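Local coordinates for peptidoglycan hydrolase FlgJ (Sphingomonas sp. A1, PDB 2ZYC), which probably hydrolyses the peptidoglycan layer so that the flagellar rod can be assembled across the periplasm, this chain being its C-terminal glycosidase family 73 domain, at residues Ala110-Lys115 and His119-Ala124; Lys15-Gln18 and Pro23-Phe26; Ile42-Gly47 and Phe86-Ser91. The protein carries 2 engineered substitutions. One frame throughout, in Å; residues are numbered along the deposited sequence.

Contact 1: Ala110-Lys115 and His119-Ala124; sequences AKVAGK and HAFARA
Loop-to-helix packing, largely apolar and joined by one bridging water, brings Val112 and Lys115 against Phe121, Ala120 and Ala124 where the link after helix 92-105 turns into helix 118-127. Val112 straddles two neighbours with its two methyls. CG1, placed anti to the backbone N (chi1 173°), comes to the edge of the Phe121 ring near its plane, 3.6 Å from Phe121 CE1, while CG2 turns to the methyl of Ala124, 3.8 Å from Ala124 CB. That same methyl fits against the backbone too: Ala124 CB lies 3.6 Å from Lys111 O. With only a methyl at Ala124, the CA atoms of Val112 and Ala124 come to 5.2 Å.

The loop reverses through a type II beta turn from Val112 to Lys115, closed by Lys115 N to Val112 O at 3.2 Å, with Gly114 at positive phi. The turn belongs to the helical, lysozyme-clan domain of this glycosidase family 73 enzyme, and Gly114, inside the turn, is also backbone hydrogen-bonded to Gly21.

Lys115, which closes the turn, sets CB against the backbone of Phe121 and CD 3.9 Å from Ala120 CB. Bends at chi2 and chi4 then carry the ammonium away from the helix and back onto its own loop, where Lys115 NZ donates to Lys111 O over 2.7 Å, in the carbonyl plane and on a lone pair. A water joins the two backbones, accepting from Lys111 N and donating to Ala124 O at 3.0 Å. Inward, Phe121 continues to Val22 and to Leu27 and Gln30 of helix 24-35.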
loop_
_atom_site.group_PDB
_atom_site.type_symbol
_atom_site.label_atom_id
_atom_site.label_comp_id
_atom_site.label_asym_id
_atom_site.label_seq_id
_atom_site.Cartn_x
_atom_site.Cartn_y
_atom_site.Cartn_z
ATOM N N ALA A 110 -9.914 12.111 4.377
ATOM C CA ALA A 110 -9.582 12.961 5.533
ATOM C C ALA A 110 -9.581 12.207 6.863
ATOM O O ALA A 110 -8.915 12.620 7.811
ATOM C CB ALA A 110 -10.530 14.157 5.610
ATOM N N LYS A 111 -10.327 11.106 6.927
ATOM C CA LYS A 111 -10.434 10.309 8.153
ATOM C C LYS A 111 -9.233 9.387 8.411
ATOM O O LYS A 111 -9.095 8.825 9.501
ATOM C CB LYS A 111 -11.746 9.511 8.152
ATOM C CG LYS A 111 -12.990 10.358 8.455
ATOM C CD LYS A 111 -12.951 10.862 9.892
ATOM C CE LYS A 111 -14.152 11.731 10.239
ATOM N NZ LYS A 111 -14.267 11.908 11.719
ATOM N N VAL A 112 -8.356 9.240 7.422
ATOM C CA VAL A 112 -7.168 8.402 7.593
ATOM C C VAL A 112 -6.192 8.954 8.641
ATOM O O VAL A 112 -5.717 8.217 9.506
ATOM C CB VAL A 112 -6.440 8.172 6.249
ATOM C CG1 VAL A 112 -5.116 7.447 6.458
ATOM C CG2 VAL A 112 -7.321 7.368 5.312
ATOM N N ALA A 113 -5.888 10.249 8.551
ATOM C CA ALA A 113 -4.870 10.840 9.409
ATOM C C ALA A 113 -5.163 10.601 10.882
ATOM O O ALA A 113 -6.294 10.768 11.334
ATOM C CB ALA A 113 -4.733 12.330 9.134
ATOM N N GLY A 114 -4.132 10.185 11.609
ATOM C CA GLY A 114 -4.215 10.042 13.059
ATOM C C GLY A 114 -4.785 8.725 13.547
ATOM O O GLY A 114 -4.899 8.519 14.758
ATOM N N LYS A 115 -5.182 7.849 12.625
ATOM C CA LYS A 115 -5.678 6.528 13.022
ATOM C C LYS A 115 -4.498 5.663 13.465
ATOM O O LYS A 115 -3.462 5.627 12.804
ATOM C CB LYS A 115 -6.471 5.861 11.893
ATOM C CG LYS A 115 -7.757 6.599 11.495
ATOM C CD LYS A 115 -8.795 6.613 12.622
ATOM C CE LYS A 115 -10.073 7.377 12.242
ATOM N NZ LYS A 115 -9.855 8.840 12.047
ATOM N N HIS A 119 -7.989 -1.560 11.969
ATOM C CA HIS A 119 -9.344 -1.630 11.425
ATOM C C HIS A 119 -9.913 -0.237 11.159
ATOM O O HIS A 119 -10.537 -0.016 10.119
ATOM C CB HIS A 119 -10.273 -2.442 12.334
ATOM C CG HIS A 119 -11.490 -2.960 11.634
ATOM N ND1 HIS A 119 -12.654 -2.228 11.520
ATOM C CD2 HIS A 119 -11.719 -4.131 10.993
ATOM C CE1 HIS A 119 -13.549 -2.932 10.851
ATOM N NE2 HIS A 119 -13.005 -4.088 10.515
ATOM N N ALA A 120 -9.684 0.696 12.092
ATOM C CA ALA A 120 -10.119 2.090 11.934
ATOM C C ALA A 120 -9.498 2.709 10.677
ATOM O O ALA A 120 -10.179 3.400 9.898
ATOM C CB ALA A 120 -9.733 2.908 13.168
ATOM N N PHE A 121 -8.204 2.446 10.499
ATOM C CA PHE A 121 -7.451 2.916 9.340
ATOM C C PHE A 121 -8.059 2.362 8.049
ATOM O O PHE A 121 -8.326 3.101 7.106
ATOM C CB PHE A 121 -5.971 2.516 9.493
ATOM C CG PHE A 121 -5.155 2.659 8.238
ATOM C CD1 PHE A 121 -4.777 3.916 7.774
ATOM C CD2 PHE A 121 -4.743 1.527 7.533
ATOM C CE1 PHE A 121 -4.013 4.046 6.607
ATOM C CE2 PHE A 121 -3.977 1.644 6.373
ATOM C CZ PHE A 121 -3.615 2.916 5.905
ATOM N N ALA A 122 -8.292 1.058 8.027
ATOM C CA ALA A 122 -8.853 0.414 6.846
ATOM C C ALA A 122 -10.254 0.928 6.537
ATOM O O ALA A 122 -10.574 1.192 5.389
ATOM C CB ALA A 122 -8.839 -1.101 7.011
ATOM N N ARG A 123 -11.079 1.090 7.572
ATOM C CA ARG A 123 -12.414 1.681 7.409
ATOM C C ARG A 123 -12.346 3.084 6.798
ATOM O O ARG A 123 -13.166 3.425 5.949
ATOM C CB ARG A 123 -13.170 1.713 8.742
ATOM C CG ARG A 123 -13.581 0.337 9.283
ATOM C CD ARG A 123 -14.560 0.425 10.474
ATOM N NE ARG A 123 -14.227 1.476 11.445
ATOM C CZ ARG A 123 -13.552 1.294 12.579
ATOM N NH1 ARG A 123 -13.097 0.097 12.922
ATOM N NH2 ARG A 123 -13.316 2.327 13.375
ATOM N N ALA A 124 -11.360 3.880 7.226
ATOM C CA ALA A 124 -11.166 5.240 6.690
ATOM C C ALA A 124 -10.815 5.225 5.198
ATOM O O ALA A 124 -11.298 6.064 4.434
ATOM C CB ALA A 124 -10.110 6.006 7.492
HETATM O O HOH W 1 -11.687 8.962 4.899
#

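Contact 2: Lys15-Gln18 and Pro23-Phe26; sequences KAAQ and PAHF
The backbones of Ala17, on helix 3-20, and Ala24, at the start of helix 24-35, come within 4.9 Å of each other between their CA atoms, and the methyl of Ala17 lies between them. This methyl, Ala17 CB, points at the other chain and meets main-chain atoms before any side chain: Ala24 CA lies 3.4 Å from Ala17 CB, a snug fit for two carbons, and Pro23 C is 3.7 Å from the same methyl. The side chain of Ala24 passes alongside, with Ala24 CB 4.1 Å from Ala17 CB, and goes on to touch Trp10 and Ala14 farther up helix 3-20.

Pro23 stands just ahead of the second helix, whose first turn includes the bond from Phe26 N to Pro23 O at 3.1 Å. Its CD also rests over the rim of one face of the Phe26 ring, while Phe26 and His25 lead away from helix 3-20 to Ile144 on helix 136-145. Leu27 returns to touch Ala16 and Ala17. This is a close alanine-to-alanine approach between two consecutive helices, 3-20 and 24-35, joined by a short link within the helical part of the lysozyme-clan domain.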
loop_
_atom_site.group_PDB
_atom_site.type_symbol
_atom_site.label_atom_id
_atom_site.label_comp_id
_atom_site.label_asym_id
_atom_site.label_seq_id
_atom_site.Cartn_x
_atom_site.Cartn_y
_atom_site.Cartn_z
ATOM N N LYS A 15 8.255 7.128 5.508
ATOM C CA LYS A 15 8.184 8.502 5.011
ATOM C C LYS A 15 6.722 8.914 4.776
ATOM O O LYS A 15 6.271 9.956 5.263
ATOM C CB LYS A 15 9.017 8.632 3.735
ATOM C CG LYS A 15 9.437 10.054 3.369
ATOM C CD LYS A 15 10.726 10.058 2.537
ATOM C CE LYS A 15 10.662 9.099 1.345
ATOM N NZ LYS A 15 12.001 8.519 1.021
ATOM N N ALA A 16 5.988 8.080 4.031
ATOM C CA ALA A 16 4.586 8.345 3.721
ATOM C C ALA A 16 3.705 8.337 4.969
ATOM O O ALA A 16 2.847 9.212 5.137
ATOM C CB ALA A 16 4.074 7.354 2.680
ATOM N N ALA A 17 3.922 7.362 5.853
ATOM C CA ALA A 17 3.125 7.245 7.075
ATOM C C ALA A 17 3.272 8.486 7.944
ATOM O O ALA A 17 2.304 8.952 8.549
ATOM C CB ALA A 17 3.524 6.007 7.856
ATOM N N GLN A 18 4.487 9.027 7.984
ATOM C CA GLN A 18 4.760 10.239 8.743
ATOM C C GLN A 18 4.021 11.460 8.146
ATOM O O GLN A 18 3.547 12.331 8.885
ATOM C CB GLN A 18 6.285 10.434 8.927
ATOM C CG GLN A 18 6.897 9.445 9.978
ATOM C CD GLN A 18 8.430 9.282 9.933
ATOM O OE1 GLN A 18 9.186 10.237 9.713
ATOM N NE2 GLN A 18 8.890 8.056 10.176
ATOM N N PRO A 23 0.794 4.838 11.572
ATOM C CA PRO A 23 2.013 4.008 11.696
ATOM C C PRO A 23 2.487 3.423 10.358
ATOM O O PRO A 23 1.665 3.030 9.527
ATOM C CB PRO A 23 1.589 2.893 12.658
ATOM C CG PRO A 23 0.378 3.441 13.362
ATOM C CD PRO A 23 -0.324 4.275 12.349
ATOM N N ALA A 24 3.806 3.381 10.166
ATOM C CA ALA A 24 4.412 2.891 8.927
ATOM C C ALA A 24 3.953 1.485 8.530
ATOM O O ALA A 24 3.707 1.220 7.352
ATOM C CB ALA A 24 5.935 2.955 9.011
ATOM N N HIS A 25 3.815 0.591 9.508
ATOM C CA HIS A 25 3.449 -0.788 9.186
ATOM C C HIS A 25 2.028 -0.921 8.635
ATOM O O HIS A 25 1.715 -1.926 7.988
ATOM C CB HIS A 25 3.703 -1.737 10.367
ATOM C CG HIS A 25 2.671 -1.683 11.450
ATOM N ND1 HIS A 25 2.523 -0.599 12.290
ATOM C CD2 HIS A 25 1.781 -2.611 11.872
ATOM C CE1 HIS A 25 1.567 -0.854 13.164
ATOM N NE2 HIS A 25 1.098 -2.066 12.931
ATOM N N PHE A 26 1.176 0.079 8.882
ATOM C CA PHE A 26 -0.166 0.087 8.257
ATOM C C PHE A 26 -0.028 0.115 6.732
ATOM O O PHE A 26 -0.770 -0.573 6.018
ATOM C CB PHE A 26 -1.005 1.299 8.697
ATOM C CG PHE A 26 -1.582 1.193 10.091
ATOM C CD1 PHE A 26 -1.111 0.261 11.010
ATOM C CD2 PHE A 26 -2.593 2.069 10.488
ATOM C CE1 PHE A 26 -1.654 0.181 12.295
ATOM C CE2 PHE A 26 -3.127 2.006 11.776
ATOM C CZ PHE A 26 -2.648 1.058 12.677
#

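Contact 3: Ile42-Gly47 and Phe86-Ser91; sequences IRNKDG and FRAYDS
Ile42 sets its end methyl squarely over one face of the Phe86 ring, a CH-pi contact in which Ile42 CD1 stands 3.6 Å from the ring centroid and only 11° off the normal. The two side chains cross at about a right angle, with CD1 over the ring's centre; Ile42 CG1 lies anti to the carbonyl carbon (chi1 -65°), which carries CD1 toward the ring. Phe86 belongs to strand 82-88 of the antiparallel beta-hairpin with strand 65-71, and the loop after helix 24-35 lies against this hairpin, outside the helical bundle.

Further along, Asn44 brings its amide oxygen to a methyl, Asn44 OD1 being 4.1 Å from Ala88 CB. Strand 65-71 adds Val67, which touches both Ile42 and Asn44, and backbone hydrogen bonding of Ile42 with Ser50 helps fix the loop. Asn44 also opens a type I beta turn to Gly47, closed by Gly47 N to Asn44 O at 3.0 Å. The Asn44 amide nitrogen is held twice, by Thr48 OG1 and by a water that bridges to the backbone of Tyr89: it accepts from Asn44 ND2 at 2.7 Å and donates to Tyr89 O at 2.7 Å.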
loop_
_atom_site.group_PDB
_atom_site.type_symbol
_atom_site.label_atom_id
_atom_site.label_comp_id
_atom_site.label_asym_id
_atom_site.label_seq_id
_atom_site.Cartn_x
_atom_site.Cartn_y
_atom_site.Cartn_z
ATOM N N ILE A 42 1.572 -5.368 -10.676
ATOM C CA ILE A 42 1.331 -5.106 -12.100
ATOM C C ILE A 42 2.656 -4.792 -12.802
ATOM O O ILE A 42 3.475 -4.047 -12.276
ATOM C CB ILE A 42 0.321 -3.948 -12.272
ATOM C CG1 ILE A 42 -1.042 -4.351 -11.708
ATOM C CG2 ILE A 42 0.189 -3.538 -13.736
ATOM C CD1 ILE A 42 -1.840 -3.176 -11.139
ATOM N N ARG A 43 2.857 -5.374 -13.985
ATOM C CA ARG A 43 4.123 -5.244 -14.712
ATOM C C ARG A 43 3.934 -4.639 -16.112
ATOM O O ARG A 43 2.924 -4.900 -16.770
ATOM C CB ARG A 43 4.824 -6.610 -14.814
ATOM C CG ARG A 43 4.697 -7.482 -13.555
ATOM C CD ARG A 43 5.770 -8.563 -13.453
ATOM N NE ARG A 43 7.013 -8.044 -12.882
ATOM C CZ ARG A 43 8.049 -7.631 -13.604
ATOM N NH1 ARG A 43 9.140 -7.164 -13.006
ATOM N NH2 ARG A 43 7.996 -7.693 -14.926
ATOM N N ASN A 44 4.900 -3.829 -16.549
ATOM C CA ASN A 44 4.921 -3.283 -17.925
ATOM C C ASN A 44 5.275 -4.394 -18.908
ATOM O O ASN A 44 5.880 -5.393 -18.512
ATOM C CB ASN A 44 5.952 -2.158 -18.055
ATOM C CG ASN A 44 5.600 -0.929 -17.234
ATOM O OD1 ASN A 44 4.511 -0.373 -17.354
ATOM N ND2 ASN A 44 6.531 -0.496 -16.404
ATOM N N LYS A 45 4.913 -4.229 -20.182
ATOM C CA LYS A 45 5.199 -5.260 -21.197
ATOM C C LYS A 45 6.693 -5.521 -21.382
ATOM O O LYS A 45 7.094 -6.636 -21.731
ATOM C CB LYS A 45 4.563 -4.914 -22.543
ATOM C CG LYS A 45 3.054 -5.055 -22.556
ATOM C CD LYS A 45 2.531 -5.192 -23.980
ATOM C CE LYS A 45 1.063 -4.805 -24.063
ATOM N NZ LYS A 45 0.891 -3.318 -24.035
ATOM N N ASP A 46 7.510 -4.502 -21.125
ATOM C CA ASP A 46 8.960 -4.629 -21.263
ATOM C C ASP A 46 9.617 -5.346 -20.076
ATOM O O ASP A 46 10.845 -5.471 -20.022
ATOM C CB ASP A 46 9.616 -3.260 -21.530
ATOM C CG ASP A 46 9.597 -2.327 -20.318
ATOM O OD1 ASP A 46 9.133 -2.720 -19.227
ATOM O OD2 ASP A 46 10.066 -1.176 -20.459
ATOM N N GLY A 47 8.798 -5.792 -19.124
ATOM C CA GLY A 47 9.290 -6.525 -17.958
ATOM C C GLY A 47 9.631 -5.675 -16.744
ATOM O O GLY A 47 9.881 -6.215 -15.655
ATOM N N PHE A 86 -3.847 1.363 -15.235
ATOM C CA PHE A 86 -3.182 1.589 -13.957
ATOM C C PHE A 86 -2.039 2.577 -14.081
ATOM O O PHE A 86 -1.385 2.670 -15.120
ATOM C CB PHE A 86 -2.638 0.265 -13.407
ATOM C CG PHE A 86 -3.701 -0.695 -12.992
ATOM C CD1 PHE A 86 -4.299 -0.585 -11.736
ATOM C CD2 PHE A 86 -4.112 -1.712 -13.853
ATOM C CE1 PHE A 86 -5.301 -1.483 -11.336
ATOM C CE2 PHE A 86 -5.104 -2.609 -13.471
ATOM C CZ PHE A 86 -5.706 -2.496 -12.205
ATOM N N ARG A 87 -1.782 3.305 -13.002
ATOM C CA ARG A 87 -0.618 4.178 -12.942
ATOM C C ARG A 87 0.661 3.341 -12.950
ATOM O O ARG A 87 0.670 2.213 -12.459
ATOM C CB ARG A 87 -0.674 5.046 -11.687
ATOM C CG ARG A 87 -1.961 5.859 -11.588
ATOM C CD ARG A 87 -1.939 6.813 -10.396
ATOM N NE ARG A 87 -3.220 7.510 -10.257
ATOM C CZ ARG A 87 -3.444 8.522 -9.424
ATOM N NH1 ARG A 87 -2.476 8.981 -8.655
ATOM N NH2 ARG A 87 -4.648 9.084 -9.363
ATOM N N ALA A 88 1.717 3.888 -13.538
ATOM C CA ALA A 88 3.046 3.269 -13.459
ATOM C C ALA A 88 4.076 4.303 -13.045
ATOM O O ALA A 88 3.955 5.496 -13.376
ATOM C CB ALA A 88 3.430 2.614 -14.786
ATOM N N TYR A 89 5.096 3.841 -12.327
ATOM C CA TYR A 89 6.062 4.727 -11.697
ATOM C C TYR A 89 7.479 4.277 -12.039
ATOM O O TYR A 89 7.662 3.216 -12.629
ATOM C CB TYR A 89 5.875 4.705 -10.180
ATOM C CG TYR A 89 4.467 5.006 -9.718
ATOM C CD1 TYR A 89 3.998 6.322 -9.669
ATOM C CD2 TYR A 89 3.606 3.974 -9.335
ATOM C CE1 TYR A 89 2.695 6.607 -9.225
ATOM C CE2 TYR A 89 2.308 4.240 -8.895
ATOM C CZ TYR A 89 1.863 5.560 -8.845
ATOM O OH TYR A 89 0.583 5.808 -8.408
ATOM N N ASP A 90 8.466 5.081 -11.647
ATOM C CA ASP A 90 9.878 4.757 -11.869
ATOM C C ASP A 90 10.516 4.015 -10.689
ATOM O O ASP A 90 11.639 3.517 -10.813
ATOM C CB ASP A 90 10.691 6.024 -12.159
ATOM C CG ASP A 90 10.106 6.867 -13.281
ATOM O OD1 ASP A 90 9.665 6.306 -14.311
ATOM O OD2 ASP A 90 10.108 8.106 -13.130
ATOM N N SER A 91 9.802 3.945 -9.562
ATOM C CA SER A 91 10.296 3.340 -8.320
ATOM C C SER A 91 9.188 3.158 -7.277
ATOM O O SER A 91 8.125 3.769 -7.392
ATOM C CB SER A 91 11.399 4.214 -7.709
ATOM O OG SER A 91 10.884 5.487 -7.339
HETATM O O HOH W 2 6.984 1.334 -14.498
#

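How the contacts relate
Contacts 1 and 2 join into one packed region, whereas contact 3 lies across the chain's centre, about 28 Å from contact 1 and about 23 Å from contact 2, centre to centre. Contact 2 is nearest the middle of the chain, yet all three are partly buried. The first two meet where Phe121 CG comes 3.5 Å from Phe26 CD2, and where Lys115 O reaches Pro23 CD at 3.4 Å. Phe26 of helix 24-35 belongs to contact 2 yet packs on contact 1. Their chemistry changes with place: contact 2 is purely apolar, contact 1 combines methyl packing with a bridging water, and contact 3, on the hairpin, pairs a methyl over an aromatic face with a water-bridged amide.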